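Local coordinates for protein minor fimbrium subunit Mfa5 (Porphyromonas gingivalis ATCC 33277, PDB 6TO1) that serves as an accessory tip subunit of the minor (Mfa1) fimbriae, which mediate biofilm formation and adhesion to host cells and other oral bacteria, at residues Q268-F273 with N289-S294; D261-V266 with S295-R300; V247-F252 with P334-F339; H208-L213 with E240-K245. All coordinates share one frame; numbering follows the deposited sequence.

Contact 1. Residues Q268-F273 with N289-S294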
# COMPACT_ATOMS: atom_id res chain seq x y z
N GLN A 268 32.97 -39.52 -14.31
CA GLN A 268 34.35 -39.26 -14.70
C GLN A 268 35.23 -39.11 -13.48
O GLN A 268 36.38 -39.58 -13.48
CB GLN A 268 34.45 -38.01 -15.57
CG GLN A 268 35.85 -37.75 -16.10
CD GLN A 268 36.27 -38.78 -17.15
OE1 GLN A 268 35.75 -38.78 -18.25
NE2 GLN A 268 37.18 -39.66 -16.78
N GLY A 269 34.74 -38.45 -12.44
CA GLY A 269 35.56 -38.25 -11.26
C GLY A 269 35.91 -39.56 -10.60
O GLY A 269 37.05 -39.78 -10.18
N ALA A 270 34.94 -40.46 -10.53
CA ALA A 270 35.17 -41.75 -9.90
C ALA A 270 36.01 -42.66 -10.76
O ALA A 270 36.66 -43.56 -10.23
CB ALA A 270 33.82 -42.43 -9.58
N ILE A 271 36.01 -42.47 -12.08
CA ILE A 271 36.97 -43.16 -12.93
C ILE A 271 38.38 -42.67 -12.62
O ILE A 271 39.30 -43.48 -12.47
CB ILE A 271 36.61 -42.99 -14.43
CG1 ILE A 271 35.35 -43.78 -14.78
CG2 ILE A 271 37.81 -43.38 -15.33
CD1 ILE A 271 34.70 -43.36 -16.11
N ASN A 272 38.55 -41.35 -12.45
CA ASN A 272 39.87 -40.77 -12.25
C ASN A 272 40.40 -40.97 -10.84
O ASN A 272 41.60 -41.15 -10.65
CB ASN A 272 39.85 -39.27 -12.57
CG ASN A 272 39.60 -38.99 -14.04
OD1 ASN A 272 39.51 -39.92 -14.84
ND2 ASN A 272 39.44 -37.72 -14.39
N PHE A 273 39.52 -40.93 -9.85
CA PHE A 273 39.89 -40.96 -8.44
C PHE A 273 38.95 -41.93 -7.71
O PHE A 273 38.17 -41.52 -6.84
CB PHE A 273 39.79 -39.57 -7.81
CG PHE A 273 40.64 -38.51 -8.49
CD1 PHE A 273 42.03 -38.55 -8.41
CD2 PHE A 273 40.05 -37.47 -9.17
CE1 PHE A 273 42.80 -37.57 -9.02
CE2 PHE A 273 40.81 -36.48 -9.77
CZ PHE A 273 42.19 -36.53 -9.69
N ASN A 289 32.75 -53.07 -6.58
CA ASN A 289 33.10 -52.87 -7.98
C ASN A 289 33.13 -51.37 -8.28
O ASN A 289 32.31 -50.61 -7.77
CB ASN A 289 32.09 -53.56 -8.88
CG ASN A 289 32.31 -55.06 -8.91
OD1 ASN A 289 33.25 -55.54 -9.50
ND2 ASN A 289 31.43 -55.79 -8.26
N TYR A 290 34.09 -50.95 -9.11
CA TYR A 290 34.26 -49.53 -9.37
C TYR A 290 33.69 -49.12 -10.73
O TYR A 290 33.57 -49.94 -11.64
CB TYR A 290 35.75 -49.17 -9.28
CG TYR A 290 36.25 -49.17 -7.86
CD1 TYR A 290 36.16 -48.02 -7.07
CD2 TYR A 290 36.77 -50.32 -7.28
CE1 TYR A 290 36.59 -48.02 -5.75
CE2 TYR A 290 37.21 -50.31 -5.97
CZ TYR A 290 37.12 -49.18 -5.22
OH TYR A 290 37.53 -49.16 -3.91
N PRO A 291 33.30 -47.85 -10.87
CA PRO A 291 32.53 -47.44 -12.05
C PRO A 291 33.38 -47.22 -13.29
O PRO A 291 34.59 -46.96 -13.23
CB PRO A 291 31.88 -46.12 -11.62
CG PRO A 291 32.71 -45.64 -10.49
CD PRO A 291 33.26 -46.84 -9.80
N THR A 292 32.71 -47.36 -14.42
CA THR A 292 33.23 -47.07 -15.74
C THR A 292 32.28 -46.11 -16.44
O THR A 292 31.24 -45.72 -15.89
CB THR A 292 33.38 -48.35 -16.57
OG1 THR A 292 32.07 -48.84 -16.90
CG2 THR A 292 34.16 -49.40 -15.82
N HIS A 293 32.61 -45.74 -17.69
CA HIS A 293 31.73 -44.82 -18.40
C HIS A 293 30.33 -45.39 -18.62
O HIS A 293 29.40 -44.62 -18.89
CB HIS A 293 32.35 -44.43 -19.75
CG HIS A 293 33.46 -43.44 -19.64
ND1 HIS A 293 33.26 -42.16 -19.17
CD2 HIS A 293 34.78 -43.54 -19.92
CE1 HIS A 293 34.42 -41.52 -19.15
NE2 HIS A 293 35.35 -42.33 -19.62
N SER A 294 30.16 -46.70 -18.52
CA SER A 294 28.86 -47.33 -18.73
C SER A 294 28.07 -47.51 -17.44
O SER A 294 26.92 -47.96 -17.49
CB SER A 294 29.04 -48.69 -19.41
OG SER A 294 29.63 -48.51 -20.69
O HOH W 1 37.97 -41.71 -18.94
O HOH W 2 36.38 -46.26 -11.14

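Contact 2. Residues D261-V266 with S295-R300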
# COMPACT_ATOMS: atom_id res chain seq x y z
N ASP A 261 27.27 -31.99 -16.47
CA ASP A 261 26.19 -32.49 -15.63
C ASP A 261 26.77 -33.23 -14.42
O ASP A 261 27.76 -33.96 -14.56
CB ASP A 261 25.29 -33.45 -16.42
CG ASP A 261 23.99 -33.71 -15.73
OD1 ASP A 261 22.96 -33.12 -16.17
OD2 ASP A 261 24.00 -34.49 -14.73
N PRO A 262 26.20 -33.04 -13.24
CA PRO A 262 26.68 -33.81 -12.07
C PRO A 262 26.80 -35.32 -12.33
O PRO A 262 27.72 -35.97 -11.82
CB PRO A 262 25.61 -33.49 -11.01
CG PRO A 262 25.19 -32.06 -11.32
CD PRO A 262 25.18 -32.04 -12.88
N ILE A 263 25.89 -35.89 -13.12
CA ILE A 263 25.98 -37.31 -13.46
C ILE A 263 27.32 -37.61 -14.13
O ILE A 263 28.08 -38.48 -13.69
CB ILE A 263 24.80 -37.72 -14.37
CG1 ILE A 263 23.47 -37.64 -13.60
CG2 ILE A 263 25.03 -39.11 -14.96
CD1 ILE A 263 22.23 -37.45 -14.47
N ASP A 264 27.60 -36.90 -15.23
CA ASP A 264 28.82 -37.13 -15.98
C ASP A 264 30.04 -36.79 -15.15
O ASP A 264 31.05 -37.47 -15.22
CB ASP A 264 28.78 -36.31 -17.28
CG ASP A 264 27.61 -36.69 -18.19
OD1 ASP A 264 26.46 -36.66 -17.72
OD2 ASP A 264 27.85 -37.03 -19.40
N LEU A 265 29.94 -35.73 -14.35
CA LEU A 265 31.07 -35.33 -13.52
C LEU A 265 31.41 -36.38 -12.48
O LEU A 265 32.59 -36.64 -12.22
CB LEU A 265 30.75 -34.00 -12.82
CG LEU A 265 30.81 -32.77 -13.71
CD1 LEU A 265 30.20 -31.57 -12.96
CD2 LEU A 265 32.24 -32.50 -14.14
N VAL A 266 30.40 -36.94 -11.81
CA VAL A 266 30.72 -37.88 -10.76
C VAL A 266 31.24 -39.18 -11.35
O VAL A 266 32.10 -39.84 -10.76
CB VAL A 266 29.51 -38.12 -9.84
CG1 VAL A 266 28.47 -39.05 -10.43
CG2 VAL A 266 29.99 -38.69 -8.53
N SER A 295 28.64 -47.15 -16.30
CA SER A 295 27.94 -47.32 -15.03
C SER A 295 26.74 -46.38 -14.90
O SER A 295 26.61 -45.38 -15.61
CB SER A 295 28.90 -47.08 -13.88
OG SER A 295 29.91 -48.08 -13.85
N LYS A 296 25.88 -46.69 -13.93
CA LYS A 296 24.63 -45.99 -13.72
C LYS A 296 24.64 -45.41 -12.31
O LYS A 296 25.10 -46.06 -11.37
CB LYS A 296 23.44 -46.92 -13.92
CG LYS A 296 23.45 -47.68 -15.27
CD LYS A 296 23.19 -46.78 -16.46
CE LYS A 296 22.95 -47.64 -17.72
NZ LYS A 296 22.73 -46.82 -18.94
N VAL A 297 24.16 -44.19 -12.18
CA VAL A 297 24.12 -43.50 -10.90
C VAL A 297 22.70 -43.09 -10.59
O VAL A 297 21.83 -42.99 -11.47
CB VAL A 297 25.07 -42.28 -10.87
CG1 VAL A 297 26.51 -42.75 -11.15
CG2 VAL A 297 24.64 -41.20 -11.86
N GLY A 298 22.45 -42.81 -9.31
CA GLY A 298 21.09 -42.54 -8.89
C GLY A 298 20.49 -41.36 -9.64
O GLY A 298 21.16 -40.35 -9.90
N ARG A 299 19.22 -41.49 -9.99
CA ARG A 299 18.50 -40.41 -10.65
C ARG A 299 18.26 -39.24 -9.71
O ARG A 299 18.38 -39.36 -8.48
CB ARG A 299 17.16 -40.92 -11.19
CG ARG A 299 17.32 -41.84 -12.39
CD ARG A 299 15.99 -42.38 -12.86
NE ARG A 299 16.08 -42.86 -14.24
CZ ARG A 299 16.01 -42.08 -15.32
NH1 ARG A 299 15.85 -40.76 -15.20
NH2 ARG A 299 16.11 -42.63 -16.52
N ARG A 300 17.91 -38.09 -10.29
CA ARG A 300 17.49 -36.94 -9.49
C ARG A 300 16.03 -36.60 -9.71
O ARG A 300 15.57 -35.55 -9.24
CB ARG A 300 18.38 -35.71 -9.76
CG ARG A 300 18.50 -35.31 -11.20
CD ARG A 300 19.30 -33.99 -11.28
NE ARG A 300 19.51 -33.56 -12.65
CZ ARG A 300 20.63 -33.75 -13.35
NH1 ARG A 300 21.67 -34.37 -12.80
NH2 ARG A 300 20.69 -33.33 -14.61

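Contact 3. Residues V247-F252 with P334-F339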
# COMPACT_ATOMS: atom_id res chain seq x y z
N VAL A 247 13.81 -50.67 -4.79
CA VAL A 247 14.75 -50.11 -5.75
C VAL A 247 14.91 -51.06 -6.93
O VAL A 247 14.93 -52.29 -6.77
CB VAL A 247 16.09 -49.80 -5.06
CG1 VAL A 247 16.73 -51.11 -4.52
CG2 VAL A 247 17.02 -49.05 -6.00
N THR A 248 15.00 -50.48 -8.13
CA THR A 248 15.22 -51.23 -9.36
C THR A 248 16.29 -50.50 -10.18
O THR A 248 16.62 -49.35 -9.90
CB THR A 248 13.98 -51.35 -10.26
OG1 THR A 248 13.80 -50.14 -11.00
CG2 THR A 248 12.73 -51.68 -9.45
N THR A 249 16.77 -51.16 -11.24
CA THR A 249 17.77 -50.54 -12.10
C THR A 249 17.23 -49.28 -12.76
O THR A 249 18.02 -48.43 -13.21
CB THR A 249 18.26 -51.52 -13.18
OG1 THR A 249 17.14 -52.05 -13.91
CG2 THR A 249 19.06 -52.65 -12.54
N ALA A 250 15.91 -49.13 -12.84
CA ALA A 250 15.33 -47.97 -13.50
C ALA A 250 15.40 -46.72 -12.63
O ALA A 250 15.05 -45.64 -13.09
CB ALA A 250 13.87 -48.24 -13.89
N ASP A 251 15.86 -46.85 -11.39
CA ASP A 251 16.03 -45.72 -10.50
C ASP A 251 17.40 -45.07 -10.66
O ASP A 251 17.76 -44.18 -9.88
CB ASP A 251 15.82 -46.21 -9.07
CG ASP A 251 14.40 -46.71 -8.83
OD1 ASP A 251 13.48 -46.20 -9.52
OD2 ASP A 251 14.21 -47.57 -7.96
N PHE A 252 18.17 -45.50 -11.67
CA PHE A 252 19.52 -45.03 -11.93
C PHE A 252 19.58 -44.60 -13.38
O PHE A 252 18.71 -44.95 -14.18
CB PHE A 252 20.57 -46.11 -11.63
CG PHE A 252 20.51 -46.62 -10.24
CD1 PHE A 252 21.45 -46.24 -9.31
CD2 PHE A 252 19.49 -47.47 -9.83
CE1 PHE A 252 21.38 -46.69 -7.99
CE2 PHE A 252 19.39 -47.90 -8.53
CZ PHE A 252 20.34 -47.54 -7.60
N PRO A 334 26.66 -53.04 -15.67
CA PRO A 334 27.89 -52.26 -15.55
C PRO A 334 28.09 -51.49 -14.27
O PRO A 334 28.99 -50.64 -14.22
CB PRO A 334 27.78 -51.27 -16.73
CG PRO A 334 26.30 -51.01 -16.80
CD PRO A 334 25.65 -52.35 -16.51
N TYR A 335 27.26 -51.81 -13.27
CA TYR A 335 27.37 -51.39 -11.88
C TYR A 335 26.59 -50.10 -11.65
O TYR A 335 26.49 -49.22 -12.54
CB TYR A 335 28.82 -51.26 -11.42
CG TYR A 335 29.60 -52.51 -11.70
CD1 TYR A 335 29.11 -53.76 -11.34
CD2 TYR A 335 30.82 -52.44 -12.35
CE1 TYR A 335 29.83 -54.92 -11.63
CE2 TYR A 335 31.54 -53.60 -12.66
CZ TYR A 335 31.03 -54.83 -12.30
OH TYR A 335 31.77 -55.97 -12.59
N TYR A 336 25.94 -50.07 -10.48
CA TYR A 336 24.93 -49.09 -10.10
C TYR A 336 25.32 -48.48 -8.76
O TYR A 336 25.74 -49.19 -7.85
CB TYR A 336 23.54 -49.75 -9.97
CG TYR A 336 23.07 -50.28 -11.28
CD1 TYR A 336 22.08 -49.62 -11.98
CD2 TYR A 336 23.64 -51.42 -11.84
CE1 TYR A 336 21.65 -50.09 -13.21
CE2 TYR A 336 23.23 -51.88 -13.07
CZ TYR A 336 22.24 -51.22 -13.75
OH TYR A 336 21.82 -51.69 -14.96
N TYR A 337 25.16 -47.15 -8.64
CA TYR A 337 25.65 -46.42 -7.48
C TYR A 337 24.63 -45.37 -7.08
O TYR A 337 24.17 -44.61 -7.94
CB TYR A 337 26.98 -45.70 -7.76
CG TYR A 337 28.04 -46.65 -8.23
CD1 TYR A 337 28.94 -47.21 -7.33
CD2 TYR A 337 28.10 -47.03 -9.55
CE1 TYR A 337 29.89 -48.11 -7.74
CE2 TYR A 337 29.05 -47.93 -9.97
CZ TYR A 337 29.93 -48.47 -9.06
OH TYR A 337 30.87 -49.38 -9.52
N TYR A 338 24.27 -45.33 -5.79
CA TYR A 338 23.52 -44.19 -5.28
C TYR A 338 24.41 -42.96 -5.36
O TYR A 338 25.63 -43.03 -5.17
CB TYR A 338 23.04 -44.45 -3.85
CG TYR A 338 22.10 -45.66 -3.76
CD1 TYR A 338 20.75 -45.55 -4.05
CD2 TYR A 338 22.60 -46.92 -3.41
CE1 TYR A 338 19.91 -46.66 -4.00
CE2 TYR A 338 21.77 -48.02 -3.31
CZ TYR A 338 20.44 -47.90 -3.64
OH TYR A 338 19.61 -48.99 -3.56
N PHE A 339 23.80 -41.82 -5.67
CA PHE A 339 24.48 -40.57 -5.98
C PHE A 339 23.86 -39.49 -5.10
O PHE A 339 22.89 -38.83 -5.51
CB PHE A 339 24.34 -40.29 -7.47
CG PHE A 339 25.03 -39.03 -7.95
CD1 PHE A 339 26.07 -38.45 -7.25
CD2 PHE A 339 24.61 -38.45 -9.13
CE1 PHE A 339 26.68 -37.30 -7.71
CE2 PHE A 339 25.20 -37.31 -9.61
CZ PHE A 339 26.24 -36.72 -8.90

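Contact 4. Residues H208-L213 with E240-K245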
# COMPACT_ATOMS: atom_id res chain seq x y z
N HIS A 208 24.61 -35.44 4.66
CA HIS A 208 23.26 -35.92 4.30
C HIS A 208 22.41 -34.73 3.86
O HIS A 208 21.49 -34.27 4.54
CB HIS A 208 22.64 -36.64 5.48
CG HIS A 208 21.57 -37.63 5.15
ND1 HIS A 208 20.54 -37.36 4.27
CD2 HIS A 208 21.34 -38.87 5.63
CE1 HIS A 208 19.73 -38.41 4.21
NE2 HIS A 208 20.20 -39.34 5.02
N THR A 209 22.80 -34.16 2.70
CA THR A 209 22.15 -32.94 2.23
C THR A 209 20.66 -33.17 1.99
O THR A 209 19.82 -32.33 2.33
CB THR A 209 22.88 -32.44 0.99
OG1 THR A 209 24.27 -32.26 1.32
CG2 THR A 209 22.31 -31.13 0.46
N GLN A 210 20.30 -34.33 1.44
CA GLN A 210 18.89 -34.65 1.30
C GLN A 210 18.19 -34.56 2.65
O GLN A 210 17.09 -34.00 2.76
CB GLN A 210 18.72 -36.03 0.70
CG GLN A 210 17.30 -36.52 0.81
CD GLN A 210 17.04 -37.83 0.11
OE1 GLN A 210 17.89 -38.74 0.10
NE2 GLN A 210 15.85 -37.94 -0.50
N GLY A 211 18.83 -35.08 3.70
CA GLY A 211 18.20 -35.05 5.02
C GLY A 211 18.02 -33.65 5.57
O GLY A 211 16.99 -33.33 6.16
N GLY A 212 19.03 -32.79 5.37
CA GLY A 212 18.86 -31.40 5.73
C GLY A 212 17.70 -30.75 5.00
O GLY A 212 16.89 -30.05 5.60
N LEU A 213 17.59 -31.01 3.70
CA LEU A 213 16.49 -30.43 2.93
C LEU A 213 15.14 -31.02 3.34
O LEU A 213 14.14 -30.30 3.36
CB LEU A 213 16.75 -30.64 1.44
CG LEU A 213 17.91 -29.86 0.87
CD1 LEU A 213 18.24 -30.30 -0.54
CD2 LEU A 213 17.61 -28.33 0.88
N GLU A 240 25.67 -38.73 1.73
CA GLU A 240 24.69 -39.59 2.39
C GLU A 240 23.31 -39.29 1.83
O GLU A 240 23.05 -38.16 1.40
CB GLU A 240 24.65 -39.36 3.91
CG GLU A 240 26.01 -39.52 4.60
CD GLU A 240 26.27 -40.92 5.10
OE1 GLU A 240 25.38 -41.80 5.00
OE2 GLU A 240 27.40 -41.17 5.60
N GLN A 241 22.43 -40.28 1.87
CA GLN A 241 21.06 -40.08 1.42
C GLN A 241 20.13 -41.11 2.06
O GLN A 241 20.57 -42.04 2.74
CB GLN A 241 20.97 -40.15 -0.11
CG GLN A 241 21.07 -41.56 -0.66
CD GLN A 241 20.69 -41.63 -2.13
OE1 GLN A 241 21.46 -41.27 -3.00
NE2 GLN A 241 19.48 -42.07 -2.40
N TYR A 242 18.82 -40.93 1.81
CA TYR A 242 17.84 -41.86 2.33
C TYR A 242 17.69 -43.06 1.41
O TYR A 242 17.87 -42.96 0.19
CB TYR A 242 16.47 -41.18 2.49
CG TYR A 242 16.43 -40.15 3.59
CD1 TYR A 242 16.89 -40.47 4.87
CD2 TYR A 242 15.96 -38.87 3.35
CE1 TYR A 242 16.87 -39.55 5.88
CE2 TYR A 242 15.94 -37.92 4.36
CZ TYR A 242 16.41 -38.27 5.62
OH TYR A 242 16.40 -37.35 6.63
N PRO A 243 17.25 -44.19 1.97
CA PRO A 243 17.02 -45.38 1.16
C PRO A 243 15.92 -45.17 0.13
O PRO A 243 14.97 -44.41 0.33
CB PRO A 243 16.59 -46.44 2.18
CG PRO A 243 17.05 -45.93 3.50
CD PRO A 243 17.02 -44.43 3.41
N VAL A 244 16.05 -45.90 -0.96
CA VAL A 244 15.07 -45.92 -2.04
C VAL A 244 14.22 -47.18 -1.89
O VAL A 244 14.75 -48.29 -1.86
CB VAL A 244 15.76 -45.89 -3.41
CG1 VAL A 244 14.75 -46.09 -4.53
CG2 VAL A 244 16.55 -44.59 -3.62
N LYS A 245 12.90 -47.00 -1.86
CA LYS A 245 11.97 -48.11 -1.70
C LYS A 245 11.82 -48.89 -2.99
O LYS A 245 11.81 -48.31 -4.08
CB LYS A 245 10.59 -47.59 -1.28
CG LYS A 245 10.58 -46.84 0.01
CD LYS A 245 9.12 -46.48 0.33
CE LYS A 245 8.91 -46.17 1.79
NZ LYS A 245 7.46 -45.91 2.10
O HOH W 3 22.11 -36.12 -0.12

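Contact 1. Residues Q268-F273 with N289-S294
Ile271 sets CG1 beside its own backbone N (chi1 -71°) and keeps the chain extended beyond it, so CD1 reaches across to His293, whose imidazole has also swung to the side of its backbone N (chi1 -76°). The methyl sits almost squarely over the ring, 3.5 Å from Ile271 CD1 to the His293 ring centroid, a CH-pi contact that suits a long branched aliphatic chain against a flat ring. Gln268 bends at chi2 and brings OE1 to the edge of the same imidazole, 3.2 Å from His293 CE1. The amide nitrogen of Gln268, NE2, donates to Asn272 OD1 and to a water that also bonds His293 NE2 at 2.8 Å, while His293 ND1 is taken by Glu255. Both polar corners of the ring are thus held. Two residues after Gln268, Ala270 is small enough to let Pro291 close in, with Ala270 CB 3.5 Å from Pro291 CG. One water donates to both Ala270 O and Pro291 O, satisfying two acceptors that cannot bond each other. The contact lays the irregular run before strand 296-298 against the last turns of helix 262-272, where Tyr277 of helix 274-277 and the loop residue Leu325 also touch Ala270.

Contact 2. Residues D261-V266 with S295-R300
Arg300 meets Asp261 end-on in a two-pronged salt bridge, NH2 to OD1 at 2.8 Å and NH1 to OD2 at 3.0 Å. Both bonds are fairly straight, with N-H...O angles of 161° and 166°, and the guanidinium and carboxylate are nearly coplanar, their planes 21° apart. Each oxygen is approached on its syn side, which leaves the anti lone pair of OD2 for a second donor, Ile263 N, at 2.9 Å. Asp261 therefore works twice: as the N-cap of helix 262-272 and as the anchor for an arginine from the other segment. The side chain of Arg300 runs out straight from CG to NE, which gives it the length to span the gap, and NH1 has a further acceptor in Asn342 OD1.

Ile263 packs against the guanidinium, its CD1 3.5 Å from Arg300 NH1. The apolar part begins with its CG2 branch, 3.8 Å from CG2 of Val297. Val266, one turn on, touches Val297 more loosely, 4.2 Å between their CG1 atoms. Beta-branched residues suit both sides, giving compact, fairly rigid surfaces where a helix lies against a strand. Because Asp261 is buried, its charge is probably balanced mainly by Arg300, and the helix N-terminus should also stabilise the carboxylate; the paired, nearly coplanar bonds probably make a firm, direction-dependent tie between the start of helix 262-272 and the loop just after strand 296-298.

Contact 3. Residues V247-F252 with P334-F339
Phe252 and Tyr336 have their CA atoms 7.0 Å apart where the 3-10 turn 249-251 runs into the short strand 252-253, and no hydrogen bond joins the two segments, because strand 296-298 lies between strands 252-253 and 336-338 in the sheet. Side chains make the connection instead. Phe252 turns CG beside its backbone N (chi1 -57°), which lodges its ring between Tyr336 and Tyr338, alternate residues of one strand that both bring their rings to it. Tyr336 presents its edge to the face of Phe252 in a T-shaped pair, the ring centroids 5.6 Å apart and the planes at 88°, and its CB also lies over that face. Phe252 in turn directs its own edge, through CZ, at the face of Tyr338, with centroids 5.3 Å apart and planes at a shallower 60°. Between the two tyrosines the rim of Phe252 meets the backbone, CD1 standing 3.5 Å from Tyr337 O, near the ring plane.

Small branched residues complete the cluster. Thr249 lays CG2 over the Tyr336 face, 4.1 Å from the ring centroid, while Val247 CG2 comes within 3.6 Å of Tyr338 OH. Phenylalanine fits the middle, where its neighbours within the contact are aromatic carbons and the backbone of Tyr337. Tyrosine suits position 338, whose hydroxyl reaches Glu328, while Tyr336 offers its ring to both Phe252 and Thr249. This is an aromatic cluster on one side of a small mixed four-stranded sheet, inserted by chain order between strands 227-234 and 357-362 of the central sheet of the von Willebrand factor A fold.

Contact 4. Residues H208-L213 with E240-K245
His208 and Tyr242 form the tight heart of this contact. An edge of the imidazole is turned to the phenol face, the ring centroids 4.3 Å apart and the planes at 54°, with His208 CE1 over the middle of the tyrosine ring. One face of the imidazole is covered by the backbone of Glu240 and Gln241, and Glu240 CB packs against His208 CB. With CG anti to the backbone N (chi1 -156°), His208 ND1 accepts from Gly211 N at 2.9 Å and caps the helix, while NE2 bonds Ala314 O, a pattern consistent with the proton residing on NE2. Gly211, lacking a side chain, lets Tyr242 OH come within 3.3 Å of its CA; that hydroxyl bonds Leu312 O. Gln210 stretches out, and its OE1 accepts from Tyr242 N at 2.9 Å in an almost straight bond, the donor lying above the plane of the side-chain carbonyl. Gln210 CD packs 3.6 Å from Tyr242 CD2.

A water, not a direct bond, joins Gln210 N to Glu240 O. The loose side lies beyond Tyr242, where the chain departs: Pro243 and Val244 are partly exposed, and Lys245 stands in solvent. The contact thus seats the loop after strand 227-234 on the start of helix 209-220, whose N-cap His208 directly follows the magnesium ligand Thr207, with helix 340-353 lying against Gln210 and Gln241.

In the fold
All four contacts gather at one end of the elongated chain, in its von Willebrand factor A domain. Contact 4 closes first along the sequence; contact 3 then brackets a long excursion that encloses contact 2, which in turn encloses contact 1. Contacts 1 and 2 share helix 262-272, their centres about 11 Å apart. Contacts 2 and 3, about 10 Å between centres, meet through neighbouring strands 296-298 and 336-338 of the small sheet. Contact 4, centred about 15 Å from contact 3, touches it through Gln241 and Val244. Contacts 1 to 3 hold the inserted helix and small sheet together, while contact 4 sets the loop leading to them on helix 209-220, beside the magnesium ligand Thr207; insertion loops also carry the calcium site.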